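Local coordinates for flagella basal body P-ring formation protein flgA (Salmonella typhimurium, PDB 3TEE) that takes part in assembly of the flagellar P-ring in the periplasm, probably as a chaperone or modulator of that process, at residues A[164-167]-A[173-176]; A[25-30]-A[50-55]; A[19-24]-A[96-101]; A[81-86]-A[91-96]. One frame throughout, in Å; residues are numbered along the deposited sequence.

Contact 1 of 4, residues A[164-167]-A[173-176]; sequences AMNN and NARV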
loop_
_atom_site.group_PDB
_atom_site.type_symbol
_atom_site.label_atom_id
_atom_site.label_comp_id
_atom_site.label_asym_id
_atom_site.label_seq_id
_atom_site.Cartn_x
_atom_site.Cartn_y
_atom_site.Cartn_z
ATOM N N ALA A 164 -0.329 -14.435 -23.296
ATOM C CA ALA A 164 -0.969 -14.147 -22.019
ATOM C C ALA A 164 -2.472 -14.084 -22.237
ATOM O O ALA A 164 -2.942 -13.465 -23.201
ATOM C CB ALA A 164 -0.476 -12.828 -21.466
ATOM N N MET A 165 -3.213 -14.782 -21.397
ATOM C CA MET A 165 -4.667 -14.792 -21.522
ATOM C C MET A 165 -5.338 -13.729 -20.639
ATOM O O MET A 165 -6.499 -13.400 -20.860
ATOM C CB MET A 165 -5.192 -16.180 -21.196
ATOM C CG MET A 165 -4.770 -17.200 -22.227
ATOM S SD MET A 165 -5.517 -18.756 -21.826
ATOM C CE MET A 165 -7.176 -18.484 -22.442
ATOM N N ASN A 166 -4.608 -13.193 -19.654
ATOM C CA ASN A 166 -5.145 -12.194 -18.736
ATOM C C ASN A 166 -4.104 -11.111 -18.427
ATOM O O ASN A 166 -2.907 -11.293 -18.679
ATOM C CB ASN A 166 -5.640 -12.881 -17.438
ATOM C CG ASN A 166 -4.534 -13.525 -16.616
ATOM O OD1 ASN A 166 -3.885 -14.476 -17.039
ATOM N ND2 ASN A 166 -4.273 -13.011 -15.432
ATOM N N ASN A 167 -4.570 -9.983 -17.869
ATOM C CA ASN A 167 -3.706 -8.882 -17.457
ATOM C C ASN A 167 -3.151 -9.233 -16.113
ATOM O O ASN A 167 -3.861 -9.811 -15.285
ATOM C CB ASN A 167 -4.506 -7.576 -17.360
ATOM C CG ASN A 167 -5.065 -7.124 -18.678
ATOM O OD1 ASN A 167 -4.354 -7.056 -19.685
ATOM N ND2 ASN A 167 -6.354 -6.802 -18.698
ATOM N N ASN A 173 -0.512 -13.868 -10.754
ATOM C CA ASN A 173 -0.679 -15.048 -11.592
ATOM C C ASN A 173 -1.096 -14.672 -13.017
ATOM O O ASN A 173 -1.930 -13.794 -13.202
ATOM C CB ASN A 173 -1.716 -15.995 -10.983
ATOM C CG ASN A 173 -1.828 -17.310 -11.717
ATOM O OD1 ASN A 173 -0.964 -18.183 -11.598
ATOM N ND2 ASN A 173 -2.879 -17.470 -12.518
ATOM N N ALA A 174 -0.510 -15.343 -14.020
ATOM C CA ALA A 174 -0.903 -15.157 -15.415
ATOM C C ALA A 174 -1.059 -16.513 -16.083
ATOM O O ALA A 174 -0.222 -17.400 -15.901
ATOM C CB ALA A 174 0.109 -14.311 -16.168
ATOM N N ARG A 175 -2.177 -16.685 -16.790
ATOM C CA ARG A 175 -2.469 -17.883 -17.555
ATOM C C ARG A 175 -1.941 -17.586 -18.943
ATOM O O ARG A 175 -1.980 -16.437 -19.404
ATOM C CB ARG A 175 -3.971 -18.222 -17.558
ATOM C CG ARG A 175 -4.513 -18.547 -16.160
ATOM C CD ARG A 175 -6.024 -18.766 -16.121
ATOM N NE ARG A 175 -6.781 -17.894 -17.032
ATOM C CZ ARG A 175 -7.191 -16.658 -16.748
ATOM N NH1 ARG A 175 -6.917 -16.112 -15.566
ATOM N NH2 ARG A 175 -7.873 -15.957 -17.648
ATOM N N VAL A 176 -1.332 -18.591 -19.549
ATOM C CA VAL A 176 -0.659 -18.452 -20.832
ATOM C C VAL A 176 -1.117 -19.558 -21.753
ATOM O O VAL A 176 -0.988 -20.742 -21.420
ATOM C CB VAL A 176 0.897 -18.486 -20.644
ATOM C CG1 VAL A 176 1.620 -18.345 -21.974
ATOM C CG2 VAL A 176 1.378 -17.427 -19.656
#
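Met165 and Asn166 hydrogen-bond to the strand carrying Arg175, where strand 157-164 gives way to a loop and the chain returns antiparallel as strand 173-178. One bond is between backbones: Met165 N donates to Arg175 O at 2.9 Å, one residue beyond the non-hydrogen-bonded pair of Ala164 and Val176, whose CA atoms lie 4.5 Å apart. Two more belong to the amide of Asn166, which takes over where the backbone pairing ends. Asn166 OD1 accepts from Arg175 N at 2.8 Å, nearly straight (169°) and in the carbonyl plane, while Asn166 ND2 makes a weak bond to Asn173 O at 3.3 Å. A chi1 of 65° places CG between the backbone N and the carbonyl carbon, and from there the amide reaches across to the strand.

Stacking adds a second layer. The Arg175 chain, bent at chi3, folds its guanidinium over this same amide; the two planes are 19° apart, and Arg175 NH1 comes 3.7 Å from Asn166 CG.

On the face opposite Arg175, Ala164 and Val176 both pack on Val147 of strand 146-152.

With both ends of its amide engaged and a guanidinium stacked over it, Asn166 is held in one orientation and acts as a side-chain substitute for the next step of backbone pairing; the nearby cationic group would probably polarise its carbonyl further.

Contact 2 of 4, residues A[25-30]-A[50-55]; sequences TLRSSP and WGNVNV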
loop_
_atom_site.group_PDB
_atom_site.type_symbol
_atom_site.label_atom_id
_atom_site.label_comp_id
_atom_site.label_asym_id
_atom_site.label_seq_id
_atom_site.Cartn_x
_atom_site.Cartn_y
_atom_site.Cartn_z
ATOM N N THR A 25 -5.582 17.839 21.500
ATOM C CA THR A 25 -6.649 18.361 22.370
ATOM C C THR A 25 -7.250 17.214 23.166
ATOM O O THR A 25 -7.669 16.213 22.573
ATOM C CB THR A 25 -7.737 19.061 21.522
ATOM O OG1 THR A 25 -7.095 20.006 20.656
ATOM C CG2 THR A 25 -8.763 19.804 22.399
ATOM N N LEU A 26 -7.338 17.368 24.492
ATOM C CA LEU A 26 -7.977 16.337 25.330
ATOM C C LEU A 26 -9.519 16.397 25.197
ATOM O O LEU A 26 -10.087 17.471 25.336
ATOM C CB LEU A 26 -7.548 16.508 26.790
ATOM C CG LEU A 26 -8.036 15.419 27.741
ATOM C CD1 LEU A 26 -7.128 14.173 27.678
ATOM C CD2 LEU A 26 -8.141 15.961 29.155
ATOM N N ARG A 27 -10.174 15.274 24.880
ATOM C CA ARG A 27 -11.640 15.197 24.717
ATOM C C ARG A 27 -12.314 14.551 25.935
ATOM O O ARG A 27 -13.524 14.717 26.128
ATOM C CB ARG A 27 -12.033 14.412 23.451
ATOM C CG ARG A 27 -11.423 14.942 22.155
ATOM C CD ARG A 27 -12.157 14.461 20.916
ATOM N NE ARG A 27 -12.319 13.005 20.844
ATOM C CZ ARG A 27 -13.491 12.386 20.721
ATOM N NH1 ARG A 27 -14.618 13.085 20.665
ATOM N NH2 ARG A 27 -13.545 11.064 20.658
ATOM N N SER A 28 -11.555 13.775 26.726
ATOM C CA SER A 28 -12.127 13.132 27.916
ATOM C C SER A 28 -12.024 14.059 29.143
ATOM O O SER A 28 -11.311 15.069 29.107
ATOM C CB SER A 28 -11.491 11.764 28.168
ATOM O OG SER A 28 -10.080 11.835 28.111
ATOM N N SER A 29 -12.792 13.750 30.193
ATOM C CA SER A 29 -12.847 14.525 31.428
ATOM C C SER A 29 -11.464 14.676 32.092
ATOM O O SER A 29 -10.759 13.679 32.229
ATOM C CB SER A 29 -13.849 13.896 32.398
ATOM O OG SER A 29 -13.672 14.355 33.729
ATOM N N PRO A 30 -11.067 15.898 32.525
ATOM C CA PRO A 30 -9.756 16.058 33.188
ATOM C C PRO A 30 -9.633 15.334 34.539
ATOM O O PRO A 30 -8.524 15.216 35.059
ATOM C CB PRO A 30 -9.603 17.581 33.333
ATOM C CG PRO A 30 -10.647 18.180 32.414
ATOM C CD PRO A 30 -11.772 17.193 32.427
ATOM N N TRP A 50 -3.803 9.645 14.124
ATOM C CA TRP A 50 -4.268 11.012 14.355
ATOM C C TRP A 50 -5.802 11.042 14.323
ATOM O O TRP A 50 -6.422 10.002 14.142
ATOM C CB TRP A 50 -3.686 11.947 13.269
ATOM C CG TRP A 50 -3.766 11.362 11.885
ATOM C CD1 TRP A 50 -4.902 11.020 11.202
ATOM C CD2 TRP A 50 -2.666 10.945 11.067
ATOM N NE1 TRP A 50 -4.577 10.481 9.981
ATOM C CE2 TRP A 50 -3.209 10.398 9.879
ATOM C CE3 TRP A 50 -1.269 10.982 11.218
ATOM C CZ2 TRP A 50 -2.408 9.909 8.845
ATOM C CZ3 TRP A 50 -0.472 10.465 10.202
ATOM C CH2 TRP A 50 -1.044 9.940 9.030
ATOM N N GLY A 51 -6.387 12.228 14.458
ATOM C CA GLY A 51 -7.830 12.377 14.543
ATOM C C GLY A 51 -8.249 12.024 15.951
ATOM O O GLY A 51 -7.479 12.253 16.898
ATOM N N ASN A 52 -9.446 11.436 16.101
ATOM C CA ASN A 52 -9.951 11.036 17.416
ATOM C C ASN A 52 -9.370 9.704 17.812
ATOM O O ASN A 52 -9.661 8.671 17.204
ATOM C CB ASN A 52 -11.490 11.037 17.451
ATOM C CG ASN A 52 -12.074 12.401 17.218
ATOM O OD1 ASN A 52 -11.597 13.418 17.734
ATOM N ND2 ASN A 52 -13.082 12.460 16.369
ATOM N N VAL A 53 -8.456 9.727 18.780
ATOM C CA VAL A 53 -7.799 8.486 19.171
ATOM C C VAL A 53 -7.904 8.236 20.665
ATOM O O VAL A 53 -8.100 9.165 21.443
ATOM C CB VAL A 53 -6.327 8.392 18.669
ATOM C CG1 VAL A 53 -6.229 8.471 17.131
ATOM C CG2 VAL A 53 -5.447 9.449 19.319
ATOM N N ASN A 54 -7.709 6.982 21.069
ATOM C CA ASN A 54 -7.705 6.643 22.483
ATOM C C ASN A 54 -6.255 6.418 22.890
ATOM O O ASN A 54 -5.505 5.751 22.173
ATOM C CB ASN A 54 -8.556 5.386 22.762
ATOM C CG ASN A 54 -10.023 5.568 22.400
ATOM O OD1 ASN A 54 -10.671 6.547 22.782
ATOM N ND2 ASN A 54 -10.573 4.624 21.647
ATOM N N VAL A 55 -5.853 7.006 24.011
ATOM C CA VAL A 55 -4.493 6.845 24.536
ATOM C C VAL A 55 -4.593 6.234 25.916
ATOM O O VAL A 55 -5.311 6.769 26.763
ATOM C CB VAL A 55 -3.732 8.194 24.601
ATOM C CG1 VAL A 55 -2.374 8.043 25.310
ATOM C CG2 VAL A 55 -3.553 8.790 23.212
HETATM O O HOH W 1 -10.900 10.573 21.024
#
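A small polar contact on the surface, between the guanidinium of Arg27 and the amide of Asn52, reaches across strand 62-79 between the two chain segments that flank it in the antiparallel sheet of the N-terminal part of FlgA. Arg27 follows the end of strand 21-26, and Asn52 sits at the corner where the chain turns into strand 53-59. Both of those strands pair with the long strand 62-79: Arg27 and Val53 bond through their backbones to Gln67 and Val68, respectively. The backbones here stay well apart, with Arg27 CA and Asn52 CA separated by 8.6 Å, and the side chains close the distance.

The Arg27 chain bends at chi3 (-53°), which turns its flat end across the Asn52 side chain at about a right angle. The amide lies over one face of the guanidinium, offset toward the rim, with Asn52 CG 3.6 Å above the plane and the two planes 35° apart. Asn52 OD1 comes to 3.2 Å from Arg27 NE, but the angle is too poor for a hydrogen bond, and this oxygen accepts instead from Asn69 ND2 on strand 62-79.

The guanidinium's own polar link runs through a water in its plane, at the edge. Arg27 NH2 donates to this water at 2.7 Å, and the water donates in turn to Val53 O at 3.2 Å.

Asn69 thus engages the amide oxygen, the water bridges arginine to backbone, and Arg27 meets Asn52 directly in an offset, tilted contact over one face of the guanidinium, in which the carbonyl dipole probably eases the cation's charge.

Contact 3 of 4, residues A[19-24]-A[96-101]; sequences SDEVVV and LKRGRL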
loop_
_atom_site.group_PDB
_atom_site.type_symbol
_atom_site.label_atom_id
_atom_site.label_comp_id
_atom_site.label_asym_id
_atom_site.label_seq_id
_atom_site.Cartn_x
_atom_site.Cartn_y
_atom_site.Cartn_z
ATOM N N SER A 19 4.228 14.264 9.787
ATOM C CA SER A 19 3.719 15.601 10.087
ATOM C C SER A 19 4.772 16.531 10.699
ATOM O O SER A 19 5.606 16.091 11.479
ATOM C CB SER A 19 2.523 15.476 11.047
ATOM O OG SER A 19 1.957 16.741 11.358
ATOM N N ASP A 20 4.686 17.828 10.386
ATOM C CA ASP A 20 5.573 18.865 10.935
ATOM C C ASP A 20 4.756 19.834 11.806
ATOM O O ASP A 20 5.275 20.857 12.236
ATOM C CB ASP A 20 6.266 19.631 9.777
ATOM C CG ASP A 20 5.324 20.260 8.753
ATOM O OD1 ASP A 20 4.098 20.062 8.864
ATOM O OD2 ASP A 20 5.819 20.902 7.810
ATOM N N GLU A 21 3.472 19.509 12.066
ATOM C CA GLU A 21 2.581 20.349 12.881
ATOM C C GLU A 21 1.498 19.483 13.532
ATOM O O GLU A 21 0.527 19.100 12.888
ATOM C CB GLU A 21 1.971 21.435 11.994
ATOM C CG GLU A 21 1.283 22.525 12.779
ATOM C CD GLU A 21 0.729 23.629 11.899
ATOM O OE1 GLU A 21 1.125 23.737 10.714
ATOM O OE2 GLU A 21 -0.104 24.397 12.415
ATOM N N VAL A 22 1.694 19.151 14.804
ATOM C CA VAL A 22 0.832 18.234 15.545
ATOM C C VAL A 22 0.246 18.955 16.748
ATOM O O VAL A 22 0.989 19.400 17.636
ATOM C CB VAL A 22 1.601 16.945 15.966
ATOM C CG1 VAL A 22 0.697 16.010 16.788
ATOM C CG2 VAL A 22 2.190 16.227 14.758
ATOM N N VAL A 23 -1.096 19.051 16.773
ATOM C CA VAL A 23 -1.834 19.727 17.836
ATOM C C VAL A 23 -2.731 18.716 18.506
ATOM O O VAL A 23 -3.533 18.065 17.835
ATOM C CB VAL A 23 -2.635 20.956 17.309
ATOM C CG1 VAL A 23 -3.451 21.612 18.439
ATOM C CG2 VAL A 23 -1.699 21.976 16.638
ATOM N N VAL A 24 -2.585 18.589 19.821
ATOM C CA VAL A 24 -3.338 17.618 20.615
ATOM C C VAL A 24 -4.345 18.323 21.517
ATOM O O VAL A 24 -3.992 19.258 22.237
ATOM C CB VAL A 24 -2.393 16.654 21.400
ATOM C CG1 VAL A 24 -3.191 15.619 22.218
ATOM C CG2 VAL A 24 -1.418 15.941 20.456
ATOM N N LEU A 96 2.439 16.154 -4.367
ATOM C CA LEU A 96 2.336 16.265 -2.916
ATOM C C LEU A 96 1.699 17.589 -2.597
ATOM O O LEU A 96 2.114 18.623 -3.114
ATOM C CB LEU A 96 3.730 16.186 -2.276
ATOM C CG LEU A 96 4.425 14.836 -2.209
ATOM C CD1 LEU A 96 5.752 15.006 -1.511
ATOM C CD2 LEU A 96 3.618 13.796 -1.385
ATOM N N LYS A 97 0.668 17.548 -1.757
ATOM C CA LYS A 97 -0.083 18.673 -1.280
ATOM C C LYS A 97 0.030 18.660 0.250
ATOM O O LYS A 97 0.120 17.582 0.858
ATOM C CB LYS A 97 -1.540 18.469 -1.710
ATOM C CG LYS A 97 -2.360 19.725 -1.732
ATOM C CD LYS A 97 -3.573 19.559 -2.635
ATOM C CE LYS A 97 -4.425 20.806 -2.619
ATOM N NZ LYS A 97 -5.619 20.669 -3.492
ATOM N N ARG A 98 0.014 19.839 0.871
ATOM C CA ARG A 98 0.079 19.973 2.329
ATOM C C ARG A 98 -1.344 20.123 2.852
ATOM O O ARG A 98 -2.116 20.931 2.332
ATOM C CB ARG A 98 0.919 21.211 2.729
ATOM C CG ARG A 98 1.004 21.435 4.268
ATOM C CD ARG A 98 1.557 22.825 4.691
ATOM N NE ARG A 98 1.595 23.020 6.162
ATOM C CZ ARG A 98 2.363 22.297 6.966
ATOM N NH1 ARG A 98 2.329 22.490 8.279
ATOM N NH2 ARG A 98 3.134 21.340 6.471
ATOM N N GLY A 99 -1.702 19.335 3.862
ATOM C CA GLY A 99 -3.045 19.444 4.411
ATOM C C GLY A 99 -3.195 18.699 5.719
ATOM O O GLY A 99 -2.259 18.030 6.181
ATOM N N ARG A 100 -4.399 18.776 6.279
ATOM C CA ARG A 100 -4.772 18.099 7.510
ATOM C C ARG A 100 -4.975 16.589 7.245
ATOM O O ARG A 100 -5.999 16.156 6.673
ATOM C CB ARG A 100 -6.014 18.782 8.107
ATOM C CG ARG A 100 -5.698 20.096 8.847
ATOM C CD ARG A 100 -5.205 19.862 10.294
ATOM N NE ARG A 100 -6.239 19.177 11.071
ATOM C CZ ARG A 100 -7.303 19.777 11.597
ATOM N NH1 ARG A 100 -7.442 21.096 11.509
ATOM N NH2 ARG A 100 -8.221 19.070 12.233
ATOM N N LEU A 101 -3.957 15.787 7.613
ATOM C CA LEU A 101 -3.976 14.320 7.437
ATOM C C LEU A 101 -5.175 13.680 8.106
ATOM O O LEU A 101 -5.736 12.731 7.573
ATOM C CB LEU A 101 -2.674 13.675 7.976
ATOM C CG LEU A 101 -1.363 14.275 7.453
ATOM C CD1 LEU A 101 -0.166 13.594 8.128
ATOM C CD2 LEU A 101 -1.256 14.177 5.924
#
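A salt-bridge network of Asp20, Glu21 and Arg98 ties the start of strand 21-26 to strand 94-100 on the surface of the antiparallel sheet. Both strands pair with strand 62-79, whose Thr73 bonds through its backbone to Asp20 and Glu21.

Arg98 has its CG anti to the backbone N (chi1 179°) and is extended from there to NE, a shape that spans the width of strand 62-79, past Thr73, to reach the acids. Both carboxylates lie along the guanidinium rim, in its plane. Asp20 comes from the opposite direction, and Arg98 grips its OD1 end-on with NH1 and NH2: Asp20 OD1 accepts from Arg98 NH2 at 2.9 Å through the syn lone pair, and from Arg98 NH1 at 3.1 Å from above the carboxylate plane. A weak bond from Arg98 NH2 to Asp20 OD2 adds to the grip, although the two planes stand 63° apart. Glu21 comes in across the arginine, its carboxylate nearly coplanar with the guanidinium.

Ser19 OG accepts from Glu21 N at 3.2 Å, forming an ST turn. The same hydroxyl is also hydrogen-bonded to Thr73 O. Ser19 CB makes a loose contact with Leu101 CD1 at 4.4 Å, and Leu101 packs further on Trp50 and Leu110.

Two acids around one guanidinium would probably stabilise its positive charge; Arg98 NH1 serves both, reaching Glu21 OE1 at 3.0 Å through the anti lone pair in a bent bond (134°).

Contact 4 of 4, residues A[81-86]-A[91-96]; sequences APIARG and PANVTL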
loop_
_atom_site.group_PDB
_atom_site.type_symbol
_atom_site.label_atom_id
_atom_site.label_comp_id
_atom_site.label_asym_id
_atom_site.label_seq_id
_atom_site.Cartn_x
_atom_site.Cartn_y
_atom_site.Cartn_z
ATOM N N ALA A 81 -3.566 16.740 -12.376
ATOM C CA ALA A 81 -4.141 16.918 -13.721
ATOM C C ALA A 81 -5.194 15.862 -13.892
ATOM O O ALA A 81 -5.070 14.824 -13.247
ATOM C CB ALA A 81 -3.059 16.750 -14.800
ATOM N N PRO A 82 -6.200 16.023 -14.791
ATOM C CA PRO A 82 -7.177 14.945 -14.985
ATOM C C PRO A 82 -6.516 13.622 -15.341
ATOM O O PRO A 82 -5.546 13.592 -16.113
ATOM C CB PRO A 82 -8.028 15.461 -16.175
ATOM C CG PRO A 82 -7.929 16.929 -16.076
ATOM C CD PRO A 82 -6.506 17.181 -15.662
ATOM N N ILE A 83 -7.004 12.527 -14.733
ATOM C CA ILE A 83 -6.505 11.195 -15.015
ATOM C C ILE A 83 -7.698 10.337 -15.407
ATOM O O ILE A 83 -8.659 10.255 -14.653
ATOM C CB ILE A 83 -5.728 10.555 -13.823
ATOM C CG1 ILE A 83 -4.638 11.490 -13.271
ATOM C CG2 ILE A 83 -5.133 9.194 -14.249
ATOM C CD1 ILE A 83 -3.968 10.948 -11.922
ATOM N N ALA A 84 -7.622 9.675 -16.554
ATOM C CA ALA A 84 -8.704 8.791 -16.999
ATOM C C ALA A 84 -8.540 7.430 -16.365
ATOM O O ALA A 84 -7.427 7.066 -15.974
ATOM C CB ALA A 84 -8.672 8.660 -18.517
ATOM N N ARG A 85 -9.639 6.650 -16.282
ATOM C CA ARG A 85 -9.607 5.260 -15.806
ATOM C C ARG A 85 -8.607 4.532 -16.737
ATOM O O ARG A 85 -8.619 4.780 -17.941
ATOM C CB ARG A 85 -11.010 4.623 -15.914
ATOM C CG ARG A 85 -11.036 3.124 -15.606
ATOM C CD ARG A 85 -12.403 2.513 -15.832
ATOM N NE ARG A 85 -12.306 1.178 -16.428
ATOM C CZ ARG A 85 -12.403 0.925 -17.731
ATOM N NH1 ARG A 85 -12.602 1.913 -18.596
ATOM N NH2 ARG A 85 -12.299 -0.320 -18.180
ATOM N N GLY A 86 -7.667 3.792 -16.158
ATOM C CA GLY A 86 -6.631 3.115 -16.932
ATOM C C GLY A 86 -5.382 3.946 -17.172
ATOM O O GLY A 86 -4.372 3.407 -17.626
ATOM N N PRO A 91 4.635 11.954 -12.611
ATOM C CA PRO A 91 4.938 13.225 -11.927
ATOM C C PRO A 91 4.218 14.425 -12.582
ATOM O O PRO A 91 4.203 15.511 -12.029
ATOM C CB PRO A 91 6.476 13.332 -12.043
ATOM C CG PRO A 91 6.941 11.962 -12.460
ATOM C CD PRO A 91 5.832 11.450 -13.318
ATOM N N ALA A 92 3.571 14.207 -13.723
ATOM C CA ALA A 92 2.808 15.246 -14.408
ATOM C C ALA A 92 1.355 15.293 -13.912
ATOM O O ALA A 92 0.695 16.317 -14.069
ATOM C CB ALA A 92 2.827 15.001 -15.914
ATOM N N ASN A 93 0.844 14.205 -13.324
ATOM C CA ASN A 93 -0.573 14.196 -12.935
ATOM C C ASN A 93 -0.896 13.920 -11.458
ATOM O O ASN A 93 -2.064 13.887 -11.098
ATOM C CB ASN A 93 -1.380 13.311 -13.896
ATOM C CG ASN A 93 -1.014 11.848 -13.830
ATOM O OD1 ASN A 93 -0.435 11.380 -12.851
ATOM N ND2 ASN A 93 -1.429 11.076 -14.821
ATOM N N VAL A 94 0.131 13.659 -10.619
ATOM C CA VAL A 94 -0.056 13.463 -9.166
ATOM C C VAL A 94 1.068 14.187 -8.477
ATOM O O VAL A 94 2.209 14.120 -8.952
ATOM C CB VAL A 94 -0.145 11.990 -8.663
ATOM C CG1 VAL A 94 -1.386 11.281 -9.185
ATOM C CG2 VAL A 94 1.134 11.200 -8.974
ATOM N N THR A 95 0.766 14.871 -7.361
ATOM C CA THR A 95 1.770 15.629 -6.613
ATOM C C THR A 95 1.521 15.574 -5.110
ATOM O O THR A 95 0.473 15.144 -4.656
ATOM C CB THR A 95 1.736 17.118 -7.030
ATOM O OG1 THR A 95 0.467 17.688 -6.691
ATOM C CG2 THR A 95 1.997 17.308 -8.482
ATOM N N LEU A 96 2.439 16.154 -4.367
ATOM C CA LEU A 96 2.336 16.265 -2.916
ATOM C C LEU A 96 1.699 17.589 -2.597
ATOM O O LEU A 96 2.114 18.623 -3.114
ATOM C CB LEU A 96 3.730 16.186 -2.276
ATOM C CG LEU A 96 4.425 14.836 -2.209
ATOM C CD1 LEU A 96 5.752 15.006 -1.511
ATOM C CD2 LEU A 96 3.618 13.796 -1.385
HETATM O O HOH W 2 -3.183 12.467 -16.882
#
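Ile83 packs against Asn93 within the connection between antiparallel strands 62-79 and 94-100, in what is probably a SAF-like domain. Van der Waals packing of Ile83 on the Asn93 amide carries most of the contact. The two side chains cross at about a right angle, with Ile83 CG1 3.6 Å from Asn93 ND2 and Ile83 CD1 3.6 Å from Asn93 CG. Ile83 CD1 then reaches past the amide to Val94 CG1, 3.8 Å away; Val94 itself packs on Val77, Leu89 and Ile115. Ala81 CB also fits against Asn93 CB at 3.9 Å and lies close to the carbonyl of Ala92.

Hydrogen bonding between the two sides is slight. Ala81 N makes a weak bond to Asn93 O at 3.5 Å, beside the backbone bonds of Asn93 with Ala80 and Thr95 with Ala78.

The amide of Asn93 is turned chiefly to its own side of the loop. With chi1 at 66°, CG sits between the backbone N and the carbonyl carbon, and the group bonds back to the preceding turn: OD1 accepts from Thr90 N, and ND2 donates to Lys88 O. These two bonds fix the amide's rotation while the Ile83 side chain packs against it. Asn93 ND2 also spans to the opposite side through a water, to which it donates at 3.0 Å and which in turn donates to Pro82 O at 2.7 Å.

Contacts 2, 3 and 4 all reach the same antiparallel sheet, whereas contact 1 belongs to the separate mixed sheet of the C-terminal part. Contacts 2 and 3 share strand 21-26, lie about 18 Å apart between centres, and touch where Trp50 NE1 comes 3.5 Å from Leu101 O. Glycerol, probably from the crystallisation liquor, lies about 4 Å from the Asn52 side chain (contact 2) and about 5 Å from that of Leu101 (contact 3). Contacts 3 and 4 share strand 94-100 and Leu96, with centres about 22 Å apart. Contact 1 lies across the chain's centre from contacts 2 and 3, about 50 Å and 42 Å between centres, in keeping with the extended, open form of FlgA.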